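Fatty acid/retinol binding protein protein 7, isoform A, confirmed BY transcript evidence (Caenorhabditis elegans, PDB 2W9Y) probably binds fatty acids such as oleic acid, and retinoids, as a small helix-rich lipid carrier of nematodes. Local coordinates at residues K89-I92 with H93-T97. Residues are numbered along the deposited sequence; the frame is centred on the assembly and turned at random.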
loop_
_atom_site.group_PDB
_atom_site.type_symbol
_atom_site.label_atom_id
_atom_site.label_comp_id
_atom_site.label_asym_id
_atom_site.label_seq_id
_atom_site.Cartn_x
_atom_site.Cartn_y
_atom_site.Cartn_z
ATOM N N LYS A 89 -3.730 -6.093 -7.937
ATOM C CA LYS A 89 -4.684 -5.020 -7.571
ATOM C C LYS A 89 -5.382 -5.304 -6.239
ATOM O O LYS A 89 -5.619 -4.390 -5.483
ATOM C CB LYS A 89 -5.753 -4.848 -8.650
ATOM C CG LYS A 89 -5.096 -4.302 -9.895
ATOM C CD LYS A 89 -6.084 -4.186 -11.038
ATOM C CE LYS A 89 -5.520 -3.358 -12.158
ATOM N NZ LYS A 89 -6.526 -3.308 -13.259
ATOM N N LYS A 90 -5.679 -6.563 -5.963
ATOM C CA LYS A 90 -6.206 -6.926 -4.613
ATOM C C LYS A 90 -5.153 -6.711 -3.525
ATOM O O LYS A 90 -5.510 -6.265 -2.411
ATOM C CB LYS A 90 -6.652 -8.373 -4.565
ATOM C CG LYS A 90 -7.989 -8.619 -5.304
ATOM C CD LYS A 90 -8.069 -10.078 -5.852
ATOM C CE LYS A 90 -8.684 -11.059 -4.878
ATOM N NZ LYS A 90 -8.555 -12.508 -5.408
ATOM N N LEU A 91 -3.885 -7.022 -3.842
ATOM C CA LEU A 91 -2.817 -6.816 -2.885
ATOM C C LEU A 91 -2.692 -5.294 -2.580
ATOM O O LEU A 91 -2.717 -4.884 -1.412
ATOM C CB LEU A 91 -1.530 -7.453 -3.402
ATOM C CG LEU A 91 -0.276 -7.363 -2.511
ATOM C CD1 LEU A 91 0.733 -8.420 -2.958
ATOM C CD2 LEU A 91 0.404 -5.946 -2.565
ATOM N N ILE A 92 -2.680 -4.437 -3.632
ATOM C CA ILE A 92 -2.488 -3.043 -3.406
ATOM C C ILE A 92 -3.718 -2.472 -2.679
ATOM O O ILE A 92 -3.563 -1.592 -1.828
ATOM C CB ILE A 92 -2.288 -2.282 -4.729
ATOM C CG1 ILE A 92 -0.988 -2.740 -5.395
ATOM C CG2 ILE A 92 -2.283 -0.735 -4.498
ATOM C CD1 ILE A 92 0.295 -2.271 -4.604
ATOM N N HIS A 93 -4.925 -2.953 -3.008
ATOM C CA HIS A 93 -6.123 -2.530 -2.263
ATOM C C HIS A 93 -5.976 -2.830 -0.788
ATOM O O HIS A 93 -6.282 -1.954 0.046
ATOM C CB HIS A 93 -7.377 -3.161 -2.810
ATOM C CG HIS A 93 -8.632 -2.587 -2.253
ATOM N ND1 HIS A 93 -9.390 -3.218 -1.285
ATOM C CD2 HIS A 93 -9.293 -1.443 -2.561
ATOM C CE1 HIS A 93 -10.461 -2.487 -1.020
ATOM N NE2 HIS A 93 -10.428 -1.408 -1.781
ATOM N N MET A 94 -5.455 -4.004 -0.438
ATOM C CA MET A 94 -5.239 -4.328 0.976
ATOM C C MET A 94 -4.271 -3.325 1.623
ATOM O O MET A 94 -4.566 -2.739 2.688
ATOM C CB MET A 94 -4.718 -5.768 1.144
ATOM C CG MET A 94 -4.724 -6.279 2.567
ATOM S SD MET A 94 -3.289 -5.787 3.599
ATOM C CE MET A 94 -1.932 -6.706 2.815
ATOM N N VAL A 95 -3.122 -3.108 0.972
ATOM C CA VAL A 95 -2.118 -2.183 1.504
ATOM C C VAL A 95 -2.621 -0.756 1.674
ATOM O O VAL A 95 -2.345 -0.082 2.733
ATOM C CB VAL A 95 -0.873 -2.200 0.569
ATOM C CG1 VAL A 95 0.136 -1.210 1.040
ATOM C CG2 VAL A 95 -0.238 -3.621 0.563
ATOM N N THR A 96 -3.396 -0.299 0.697
ATOM C CA THR A 96 -3.927 1.074 0.710
ATOM C C THR A 96 -4.863 1.234 1.884
ATOM O O THR A 96 -4.683 2.141 2.704
ATOM C CB THR A 96 -4.708 1.385 -0.558
ATOM O OG1 THR A 96 -3.842 1.315 -1.697
ATOM C CG2 THR A 96 -5.335 2.764 -0.472
ATOM N N THR A 97 -5.839 0.329 1.978
ATOM C CA THR A 97 -6.848 0.320 3.087
ATOM C C THR A 97 -6.139 0.326 4.451
ATOM O O THR A 97 -6.476 1.100 5.363
ATOM C CB THR A 97 -7.699 -0.959 3.046
ATOM O OG1 THR A 97 -8.475 -0.944 1.863
ATOM C CG2 THR A 97 -8.685 -0.984 4.189
#
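Two successive turns of the long helix 82-104 meet here, and Leu-91 and Val-95, four residues apart, touch on its buried face, which Met-94 shares. The two side chains lie side by side and point the same way, Leu-91 CD2 resting 3.9 Å from Val-95 CG2. This valine methyl meets the leucine because it sits beside its own backbone N (chi1 177° for CG1), which also brings CG2 to 3.4 Å from Leu-91 O. Phe-15 and Phe-140 lie against Leu-91 and Phe-16 against Val-95. Met-94, whose flexible chain bends at chi2 and chi3, turns from the same helix toward helix 111-121. Regular i to i+4 bonds hold the turns together: Val-95 N gives a nearly straight bond to Leu-91 O at 3.0 Å, and Thr-96 N reaches Ile-92 O at 2.8 Å. The side chains of Ile-92 and Thr-96 pass at a slant, Ile-92 CG2 3.8 Å from Thr-96 OG1. Thr-97 OG1 donates to His-93 O at 3.0 Å and sits 3.8 Å above the plane of the His-93 ring, offset toward its rim. Exposed Lys-90 extends to a salt bridge with Glu-119 of helix 111-121; its side chain is also about 3 Å from a sulfate ion, probably from the crystallisation liquor. The chemistry thus divides round the helix: Leu-91, Met-94 and Val-95 pack inward, Ile-92 lies at the boundary, and the Thr-97 hydroxyl is satisfied within the helix.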